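PDB 2UVK: N-acetylneuraminate epimerase from Escherichia coli, which interconverts the alpha and beta anomers of N-acetylneuraminic acid, speeding their equilibration in the bacterial periplasm. Local coordinates for residues Glu209-Asp217 and Ala261-Tyr270; Ser1-Lys11 and Gly324-Ser335. All blocks are in the same frame, centred on the assembly; numbering follows the deposited sequence. Where two conformers were deposited one is given.

Contact 1: residues Glu209-Asp217 and Ala261-Tyr270; sequences EAKPGLRTD and AGFKGSRENY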
loop_
_atom_site.group_PDB
_atom_site.type_symbol
_atom_site.label_atom_id
_atom_site.label_comp_id
_atom_site.label_asym_id
_atom_site.label_seq_id
_atom_site.Cartn_x
_atom_site.Cartn_y
_atom_site.Cartn_z
ATOM N N GLU B 209 -14.925 -9.358 3.018
ATOM C CA GLU B 209 -14.005 -10.361 2.483
ATOM C C GLU B 209 -12.667 -10.251 3.169
ATOM O O GLU B 209 -12.146 -9.147 3.300
ATOM C CB GLU B 209 -13.766 -10.161 0.985
ATOM C CG GLU B 209 -14.874 -10.653 0.094
ATOM C CD GLU B 209 -14.418 -10.757 -1.372
ATOM O OE1 GLU B 209 -13.643 -9.903 -1.815
ATOM O OE2 GLU B 209 -14.761 -11.751 -2.052
ATOM N N ALA B 210 -12.103 -11.393 3.619
ATOM C CA ALA B 210 -10.706 -11.456 4.065
ATOM C C ALA B 210 -9.726 -11.683 2.927
ATOM O O ALA B 210 -8.559 -11.372 3.042
ATOM C CB ALA B 210 -10.501 -12.557 5.135
ATOM N N LYS B 211 -10.224 -12.232 1.818
ATOM C CA LYS B 211 -9.453 -12.374 0.587
ATOM C C LYS B 211 -10.489 -12.629 -0.487
ATOM O O LYS B 211 -11.634 -12.892 -0.164
ATOM C CB LYS B 211 -8.449 -13.527 0.662
ATOM C CG LYS B 211 -9.046 -14.921 0.914
ATOM C CD LYS B 211 -8.086 -16.038 0.450
ATOM C CE LYS B 211 -8.127 -16.204 -1.061
ATOM N NZ LYS B 211 -7.230 -17.331 -1.510
ATOM N N PRO B 212 -10.097 -12.552 -1.767
ATOM C CA PRO B 212 -11.089 -12.860 -2.802
ATOM C C PRO B 212 -11.759 -14.213 -2.583
ATOM O O PRO B 212 -11.051 -15.218 -2.464
ATOM C CB PRO B 212 -10.275 -12.775 -4.082
ATOM C CG PRO B 212 -9.202 -11.794 -3.763
ATOM C CD PRO B 212 -8.812 -12.140 -2.348
ATOM N N GLY B 213 -13.085 -14.203 -2.420
ATOM C CA GLY B 213 -13.891 -15.410 -2.210
ATOM C C GLY B 213 -14.018 -15.979 -0.804
ATOM O O GLY B 213 -14.659 -17.021 -0.594
ATOM N N LEU B 214 -13.414 -15.314 0.164
ATOM C CA LEU B 214 -13.521 -15.712 1.557
ATOM C C LEU B 214 -13.903 -14.532 2.417
ATOM O O LEU B 214 -13.187 -13.528 2.441
ATOM C CB LEU B 214 -12.179 -16.224 2.035
ATOM C CG LEU B 214 -12.135 -16.642 3.504
ATOM C CD1 LEU B 214 -12.949 -17.938 3.774
ATOM C CD2 LEU B 214 -10.687 -16.779 3.940
ATOM N N ARG B 215 -15.012 -14.663 3.121
ATOM C CA ARG B 215 -15.468 -13.652 4.049
ATOM C C ARG B 215 -15.188 -14.052 5.494
ATOM O O ARG B 215 -14.896 -15.237 5.795
ATOM C CB ARG B 215 -16.944 -13.427 3.852
ATOM C CG ARG B 215 -17.273 -12.720 2.543
ATOM C CD ARG B 215 -18.245 -13.497 1.730
ATOM N NE ARG B 215 -18.581 -12.810 0.480
ATOM C CZ ARG B 215 -17.872 -12.881 -0.645
ATOM N NH1 ARG B 215 -16.733 -13.564 -0.711
ATOM N NH2 ARG B 215 -18.287 -12.208 -1.713
ATOM N N THR B 216 -15.293 -13.061 6.362
ATOM C CA THR B 216 -15.174 -13.210 7.809
ATOM C C THR B 216 -16.514 -12.897 8.482
ATOM O O THR B 216 -17.271 -12.055 7.985
ATOM C CB THR B 216 -14.087 -12.294 8.381
ATOM O OG1 THR B 216 -13.962 -12.516 9.793
ATOM C CG2 THR B 216 -14.417 -10.841 8.156
ATOM N N ASP B 217 -16.837 -13.600 9.585
ATOM C CA ASP B 217 -18.006 -13.259 10.388
ATOM C C ASP B 217 -17.632 -12.295 11.526
ATOM O O ASP B 217 -18.464 -11.977 12.367
ATOM C CB ASP B 217 -18.693 -14.524 10.934
ATOM C CG ASP B 217 -17.846 -15.261 11.917
ATOM O OD1 ASP B 217 -16.640 -14.971 11.992
ATOM O OD2 ASP B 217 -18.406 -16.145 12.618
ATOM N N ALA B 261 -23.777 -10.938 0.764
ATOM C CA ALA B 261 -23.640 -12.128 -0.065
ATOM C C ALA B 261 -22.371 -12.885 0.285
ATOM O O ALA B 261 -21.425 -12.329 0.835
ATOM C CB ALA B 261 -23.646 -11.738 -1.572
ATOM N N GLY B 262 -22.363 -14.173 -0.027
ATOM C CA GLY B 262 -21.227 -15.022 0.304
ATOM C C GLY B 262 -21.320 -16.403 -0.320
ATOM O O GLY B 262 -22.235 -16.684 -1.072
ATOM N N PHE B 263 -20.346 -17.240 0.023
ATOM C CA PHE B 263 -20.223 -18.585 -0.501
ATOM C C PHE B 263 -20.278 -19.546 0.685
ATOM O O PHE B 263 -19.336 -19.620 1.489
ATOM C CB PHE B 263 -18.914 -18.708 -1.260
ATOM C CG PHE B 263 -18.820 -17.805 -2.464
ATOM C CD1 PHE B 263 -19.307 -18.209 -3.697
ATOM C CD2 PHE B 263 -18.270 -16.543 -2.355
ATOM C CE1 PHE B 263 -19.218 -17.386 -4.797
ATOM C CE2 PHE B 263 -18.193 -15.711 -3.452
ATOM C CZ PHE B 263 -18.662 -16.134 -4.675
ATOM N N LYS B 264 -21.388 -20.262 0.799
ATOM C CA LYS B 264 -21.643 -21.120 1.951
ATOM C C LYS B 264 -20.637 -22.270 1.962
ATOM O O LYS B 264 -20.408 -22.901 0.938
ATOM C CB LYS B 264 -23.074 -21.649 1.904
ATOM C CG LYS B 264 -23.585 -22.200 3.215
ATOM N N GLY B 265 -19.999 -22.498 3.103
ATOM C CA GLY B 265 -18.975 -23.539 3.217
ATOM C C GLY B 265 -17.543 -23.093 2.975
ATOM O O GLY B 265 -16.602 -23.858 3.203
ATOM N N SER B 266 -17.350 -21.845 2.535
ATOM C CA SER B 266 -16.019 -21.373 2.192
ATOM C C SER B 266 -15.073 -21.277 3.403
ATOM O O SER B 266 -13.882 -21.525 3.261
ATOM C CB SER B 266 -16.088 -20.015 1.419
ATOM O OG SER B 266 -16.881 -19.061 2.094
ATOM N N ARG B 267 -15.580 -20.891 4.575
ATOM C CA ARG B 267 -14.718 -20.736 5.764
ATOM C C ARG B 267 -14.162 -22.108 6.129
ATOM O O ARG B 267 -12.969 -22.243 6.395
ATOM C CB ARG B 267 -15.473 -20.095 6.936
ATOM C CG ARG B 267 -14.690 -19.981 8.254
ATOM C CD ARG B 267 -13.286 -19.407 8.147
ATOM N NE ARG B 267 -13.294 -18.008 7.696
ATOM C CZ ARG B 267 -12.203 -17.273 7.488
ATOM N NH1 ARG B 267 -10.980 -17.760 7.653
ATOM N NH2 ARG B 267 -12.339 -16.012 7.081
ATOM N N GLU B 268 -15.016 -23.113 6.052
ATOM C CA GLU B 268 -14.587 -24.454 6.403
ATOM C C GLU B 268 -13.535 -24.940 5.399
ATOM O O GLU B 268 -12.501 -25.449 5.814
ATOM C CB GLU B 268 -15.777 -25.401 6.492
ATOM C CG GLU B 268 -15.418 -26.755 7.094
ATOM C CD GLU B 268 -16.151 -27.881 6.407
ATOM O OE1 GLU B 268 -17.366 -27.725 6.151
ATOM O OE2 GLU B 268 -15.502 -28.916 6.114
ATOM N N ASN B 269 -13.747 -24.739 4.092
ATOM C CA ASN B 269 -12.694 -25.033 3.108
ATOM C C ASN B 269 -11.356 -24.351 3.404
ATOM O O ASN B 269 -10.298 -24.984 3.386
ATOM C CB ASN B 269 -13.091 -24.641 1.694
ATOM C CG ASN B 269 -14.231 -25.436 1.157
ATOM O OD1 ASN B 269 -14.760 -26.349 1.819
ATOM N ND2 ASN B 269 -14.621 -25.110 -0.075
ATOM N N TYR B 270 -11.373 -23.044 3.656
ATOM C CA TYR B 270 -10.136 -22.375 3.991
ATOM C C TYR B 270 -9.480 -22.953 5.271
ATOM O O TYR B 270 -8.263 -23.133 5.307
ATOM C CB TYR B 270 -10.358 -20.859 4.123
ATOM C CG TYR B 270 -9.079 -20.052 4.194
ATOM C CD1 TYR B 270 -8.339 -19.766 3.046
ATOM C CD2 TYR B 270 -8.604 -19.573 5.410
ATOM C CE1 TYR B 270 -7.170 -19.034 3.109
ATOM C CE2 TYR B 270 -7.441 -18.826 5.474
ATOM C CZ TYR B 270 -6.732 -18.552 4.319
ATOM O OH TYR B 270 -5.582 -17.810 4.363
HETATM O O HOH W 1 -17.037 -16.393 0.835
HETATM O O HOH W 2 -15.880 -16.651 8.123
HETATM O O HOH W 3 -16.709 -16.995 3.628
#
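The guanidinium of Arg-215 is held between two unlike surfaces. Over one face stands the Phe-263 ring, presenting its CD2 edge with the two planes 85° apart, so that NH1 lies 3.7 Å from CD2 in an edge-on approach and not in a parallel stack. On the opposite face is the aliphatic CG of Glu-209, and Gly-213 CA sits in plane at the edge. Also at the edge, tilted some 20° out of the plane, Ala-261 O accepts Arg-215 NE at 2.9 Å. With CG beside the backbone N (chi1 -71°) and a bend at chi2, the arginine chain reaches over Gly-262 CA to make that bond. NH1 forms a salt bridge with Glu-209 OE2 at 3.0 Å. The same oxygen accepts Gly-213 N from above the carboxylate plane, so that two donors converge on one carboxylate oxygen, which should limit its swing.

Leu-214 provides the apolar half. Its CD1 rests on one face of the Arg-267 guanidinium, while CD2 lies over the Tyr-270 ring, 3.8 Å from the centroid, in a CH-pi contact; the tyrosine hydroxyl bonds Ala-161 N. Two bends, at chi2 and chi3, fold Arg-267 back, and its NH2 donates to Arg-215 O at 3.0 Å from above the carbonyl plane. Ser-266 OG gives its proton to Phe-263 O, and two waters join it to Gly-213 O and to Arg-215 N.

The 209-217 segment is a tight hairpin, with a type II turn from Lys-211 to Leu-214 and a classic beta bulge where Ala-210 and Lys-211 face Leu-214. It links strands 202-206 and 219-223 of one four-stranded blade of the Kelch beta-propeller, packs on strand 254-262 and helix 266-271 of the next, and carries Glu-209, the predicted proton acceptor.

Contact 2: residues Ser1-Lys11 and Gly324-Ser335; sequences SVLPETPVPFK and GETAGGKAVTDS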
loop_
_atom_site.group_PDB
_atom_site.type_symbol
_atom_site.label_atom_id
_atom_site.label_comp_id
_atom_site.label_asym_id
_atom_site.label_seq_id
_atom_site.Cartn_x
_atom_site.Cartn_y
_atom_site.Cartn_z
ATOM N N SER B 1 -39.039 1.903 -3.019
ATOM C CA SER B 1 -40.398 1.626 -2.416
ATOM C C SER B 1 -40.804 2.600 -1.292
ATOM O O SER B 1 -41.793 3.340 -1.440
ATOM C CB SER B 1 -40.427 0.228 -1.834
ATOM O OG SER B 1 -39.823 0.258 -0.555
ATOM N N VAL B 2 -40.060 2.566 -0.174
ATOM C CA VAL B 2 -40.247 3.502 0.955
ATOM C C VAL B 2 -39.793 4.900 0.539
ATOM O O VAL B 2 -40.198 5.902 1.125
ATOM C CB VAL B 2 -39.460 3.099 2.241
ATOM C CG1 VAL B 2 -39.607 1.619 2.557
ATOM C CG2 VAL B 2 -37.989 3.504 2.151
ATOM N N LEU B 3 -38.891 4.941 -0.439
ATOM C CA LEU B 3 -38.627 6.122 -1.239
ATOM C C LEU B 3 -39.033 5.734 -2.652
ATOM O O LEU B 3 -39.149 4.537 -2.954
ATOM C CB LEU B 3 -37.138 6.478 -1.217
ATOM C CG LEU B 3 -36.520 6.821 0.141
ATOM C CD1 LEU B 3 -35.016 7.081 -0.018
ATOM C CD2 LEU B 3 -37.202 8.034 0.780
ATOM N N PRO B 4 -39.243 6.725 -3.531
ATOM C CA PRO B 4 -39.502 6.362 -4.912
ATOM C C PRO B 4 -38.368 5.477 -5.460
ATOM O O PRO B 4 -37.226 5.551 -4.981
ATOM C CB PRO B 4 -39.535 7.709 -5.644
ATOM C CG PRO B 4 -39.685 8.727 -4.602
ATOM C CD PRO B 4 -39.229 8.178 -3.317
ATOM N N GLU B 5 -38.698 4.662 -6.453
ATOM C CA GLU B 5 -37.705 3.792 -7.088
ATOM C C GLU B 5 -36.549 4.624 -7.604
ATOM O O GLU B 5 -36.744 5.725 -8.116
ATOM C CB GLU B 5 -38.326 3.010 -8.254
ATOM C CG GLU B 5 -39.502 2.099 -7.887
ATOM C CD GLU B 5 -39.171 1.138 -6.767
ATOM O OE1 GLU B 5 -38.278 0.302 -6.970
ATOM O OE2 GLU B 5 -39.785 1.215 -5.674
ATOM N N THR B 6 -35.328 4.111 -7.497
ATOM C CA THR B 6 -34.207 4.854 -8.043
ATOM C C THR B 6 -34.398 4.951 -9.561
ATOM O O THR B 6 -35.025 4.062 -10.153
ATOM C CB THR B 6 -32.861 4.205 -7.707
ATOM O OG1 THR B 6 -32.881 2.835 -8.096
ATOM C CG2 THR B 6 -32.604 4.289 -6.193
ATOM N N PRO B 7 -33.931 6.047 -10.185
ATOM C CA PRO B 7 -34.187 6.202 -11.630
ATOM C C PRO B 7 -33.632 5.118 -12.558
ATOM O O PRO B 7 -34.134 4.943 -13.678
ATOM C CB PRO B 7 -33.580 7.573 -11.950
ATOM C CG PRO B 7 -33.637 8.310 -10.647
ATOM C CD PRO B 7 -33.297 7.255 -9.628
ATOM N N VAL B 8 -32.592 4.421 -12.117
ATOM C CA VAL B 8 -32.066 3.246 -12.831
ATOM C C VAL B 8 -31.741 2.179 -11.775
ATOM O O VAL B 8 -31.591 2.534 -10.605
ATOM C CB VAL B 8 -30.812 3.581 -13.653
ATOM C CG1 VAL B 8 -31.135 4.605 -14.762
ATOM C CG2 VAL B 8 -29.671 4.061 -12.757
ATOM N N PRO B 9 -31.662 0.885 -12.165
ATOM C CA PRO B 9 -31.221 -0.176 -11.241
ATOM C C PRO B 9 -29.863 0.166 -10.659
ATOM O O PRO B 9 -28.993 0.640 -11.367
ATOM C CB PRO B 9 -31.154 -1.421 -12.132
ATOM C CG PRO B 9 -32.121 -1.116 -13.268
ATOM C CD PRO B 9 -31.993 0.338 -13.499
ATOM N N PHE B 10 -29.705 -0.040 -9.349
ATOM C CA PHE B 10 -28.677 0.664 -8.583
ATOM C C PHE B 10 -27.916 -0.245 -7.618
ATOM O O PHE B 10 -28.253 -0.358 -6.433
ATOM C CB PHE B 10 -29.346 1.833 -7.833
ATOM C CG PHE B 10 -28.394 2.679 -7.051
ATOM C CD1 PHE B 10 -28.617 2.929 -5.696
ATOM C CD2 PHE B 10 -27.305 3.276 -7.653
ATOM C CE1 PHE B 10 -27.735 3.689 -4.960
ATOM C CE2 PHE B 10 -26.437 4.052 -6.920
ATOM C CZ PHE B 10 -26.666 4.256 -5.548
ATOM N N LYS B 11 -26.859 -0.869 -8.122
ATOM C CA LYS B 11 -25.996 -1.727 -7.315
ATOM C C LYS B 11 -24.577 -1.205 -7.329
ATOM O O LYS B 11 -24.165 -0.564 -8.295
ATOM C CB LYS B 11 -26.015 -3.179 -7.820
ATOM C CG LYS B 11 -25.369 -3.420 -9.204
ATOM C CD LYS B 11 -25.467 -4.879 -9.585
ATOM C CE LYS B 11 -24.857 -5.105 -10.950
ATOM N NZ LYS B 11 -24.871 -6.551 -11.383
ATOM N N GLY B 324 -29.209 -2.054 -4.480
ATOM C CA GLY B 324 -28.504 -3.284 -4.240
ATOM C C GLY B 324 -28.623 -4.271 -5.387
ATOM O O GLY B 324 -29.158 -3.943 -6.433
ATOM N N GLU B 325 -28.141 -5.471 -5.130
ATOM C CA GLU B 325 -28.102 -6.589 -6.068
ATOM C C GLU B 325 -28.774 -7.778 -5.375
ATOM O O GLU B 325 -28.612 -7.982 -4.164
ATOM C CB GLU B 325 -26.627 -6.892 -6.343
ATOM C CG GLU B 325 -26.290 -7.967 -7.351
ATOM C CD GLU B 325 -24.816 -8.268 -7.301
ATOM O OE1 GLU B 325 -24.018 -7.343 -7.521
ATOM O OE2 GLU B 325 -24.448 -9.417 -7.007
ATOM N N THR B 326 -29.535 -8.559 -6.142
ATOM C CA THR B 326 -30.241 -9.721 -5.634
ATOM C C THR B 326 -29.745 -10.968 -6.405
ATOM O O THR B 326 -28.785 -10.884 -7.146
ATOM C CB THR B 326 -31.781 -9.493 -5.721
ATOM O OG1 THR B 326 -32.169 -9.268 -7.086
ATOM C CG2 THR B 326 -32.212 -8.274 -4.881
ATOM N N ALA B 327 -30.370 -12.121 -6.184
ATOM C CA ALA B 327 -29.997 -13.376 -6.881
ATOM C C ALA B 327 -29.797 -13.181 -8.391
ATOM O O ALA B 327 -30.549 -12.470 -9.033
ATOM C CB ALA B 327 -31.038 -14.436 -6.632
ATOM N N GLY B 328 -28.758 -13.809 -8.942
ATOM C CA GLY B 328 -28.426 -13.661 -10.378
ATOM C C GLY B 328 -27.687 -12.372 -10.699
ATOM O O GLY B 328 -27.509 -12.017 -11.874
ATOM N N GLY B 329 -27.256 -11.647 -9.666
ATOM C CA GLY B 329 -26.562 -10.382 -9.862
ATOM C C GLY B 329 -27.423 -9.224 -10.358
ATOM O O GLY B 329 -26.896 -8.229 -10.846
ATOM N N LYS B 330 -28.739 -9.344 -10.217
ATOM C CA LYS B 330 -29.676 -8.331 -10.692
ATOM C C LYS B 330 -29.760 -7.095 -9.774
ATOM O O LYS B 330 -30.121 -7.209 -8.605
ATOM C CB LYS B 330 -31.060 -8.941 -10.831
ATOM C CG LYS B 330 -32.126 -7.993 -11.372
ATOM C CD LYS B 330 -33.057 -7.450 -10.283
ATOM C CE LYS B 330 -34.290 -6.727 -10.850
ATOM N NZ LYS B 330 -34.133 -5.267 -11.165
ATOM N N ALA B 331 -29.466 -5.922 -10.329
ATOM C CA ALA B 331 -29.579 -4.663 -9.598
ATOM C C ALA B 331 -31.053 -4.331 -9.386
ATOM O O ALA B 331 -31.901 -4.624 -10.244
ATOM C CB ALA B 331 -28.895 -3.550 -10.362
ATOM N N VAL B 332 -31.365 -3.679 -8.262
ATOM C CA VAL B 332 -32.742 -3.298 -7.958
ATOM C C VAL B 332 -32.844 -1.790 -7.721
ATOM O O VAL B 332 -31.843 -1.102 -7.574
ATOM C CB VAL B 332 -33.302 -4.096 -6.763
ATOM C CG1 VAL B 332 -33.286 -5.607 -7.069
ATOM C CG2 VAL B 332 -32.532 -3.795 -5.487
ATOM N N THR B 333 -34.083 -1.290 -7.714
ATOM C CA THR B 333 -34.361 0.143 -7.617
ATOM C C THR B 333 -35.080 0.546 -6.325
ATOM O O THR B 333 -35.239 1.742 -6.056
ATOM C CB THR B 333 -35.282 0.587 -8.779
ATOM O OG1 THR B 333 -36.502 -0.161 -8.736
ATOM C CG2 THR B 333 -34.606 0.377 -10.150
ATOM N N ASP B 334 -35.521 -0.433 -5.545
ATOM C CA ASP B 334 -36.382 -0.155 -4.386
ATOM C C ASP B 334 -35.572 0.091 -3.117
ATOM O O ASP B 334 -34.368 -0.181 -3.064
ATOM C CB ASP B 334 -37.389 -1.281 -4.160
ATOM C CG ASP B 334 -36.728 -2.599 -3.870
ATOM O OD1 ASP B 334 -35.701 -2.907 -4.515
ATOM O OD2 ASP B 334 -37.239 -3.353 -3.026
ATOM N N SER B 335 -36.259 0.606 -2.101
ATOM C CA SER B 335 -35.662 0.937 -0.818
ATOM C C SER B 335 -36.424 0.256 0.302
ATOM O O SER B 335 -37.613 -0.022 0.168
ATOM C CB SER B 335 -35.674 2.443 -0.592
ATOM O OG SER B 335 -34.756 3.081 -1.459
HETATM O O HOH W 4 -35.757 3.556 -3.819
#
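Lys-11 stretches along the 324-335 segment until NZ donates to Gly-329 O at 2.7 Å, lying in the carbonyl plane. Its chain, extended beyond CG, lays CG against Ala-331 CB and CD against Glu-325 OE1, whose carboxylate is too distant from NZ for a salt bridge. With an alanine here, Gly-329 O is likely to lose this donor and the Ala-331 methyl the part of its cover given by the lysine chain. That methyl also meets Pro-9 CB at 3.6 Å.

Around Thr-333 the contact turns polar. Its OG1 donates to Glu-5 OE1 at 2.5 Å on the anti lone pair, its CG2 packs on Pro-9 CA, and its carbonyl O receives Thr-6 N at 2.8 Å. With chi1 near 58°, Thr-333 turns OG1 to the glutamate and CG2 to the proline. Phe-10 N donates to Val-332 O, Phe-10 O accepts Gly-324 N, and Val-2 CG2 touches Ser-335 CB.

Further out, Glu-5 OE2 accepts Ser-1 N from above the carboxylate plane, so both oxygens of Glu-5 are engaged. A water spans Pro-4 O, Thr-333 O and Ser-335 OG, while Trp-45 also bonds Pro-4 O. Tyr-285 holds Glu-325 OE2, Asp-334 is paired with Arg-307, and Leu-320 continues the apolar patch at Val-2.

The amino-terminal segment has no regular helix or strand; its attachment to the last Kelch repeat combines three backbone hydrogen bonds, the side-chain bonds of Lys-11 and Glu-5, and small apolar contacts. The amino terminus beside Glu-5 OE2 would be expected to stabilise the carboxylate in its ionised form.

Overall arrangement
The two contacts work at different scales. Contact 1 spans 44 residues, between neighbouring blades; contact 2 spans 313, closing the amino-terminal segment on the seventh Kelch repeat, and contact 1 is nested within that loop. Their centres lie about 25 Å apart, and their nearest atoms, about 6 Å apart, do not touch. They approach the active site differently: 209-217 contains Glu-209, the predicted proton acceptor, while 324-335 brings the Glu-325 side chain to about 11 Å from that of Glu-209. Contact 1 bears on Glu-209 indirectly, since Ala-261 and Phe-263 position Arg-215, which is salt-bridged to it, and contact 2 holds a neighbouring loop.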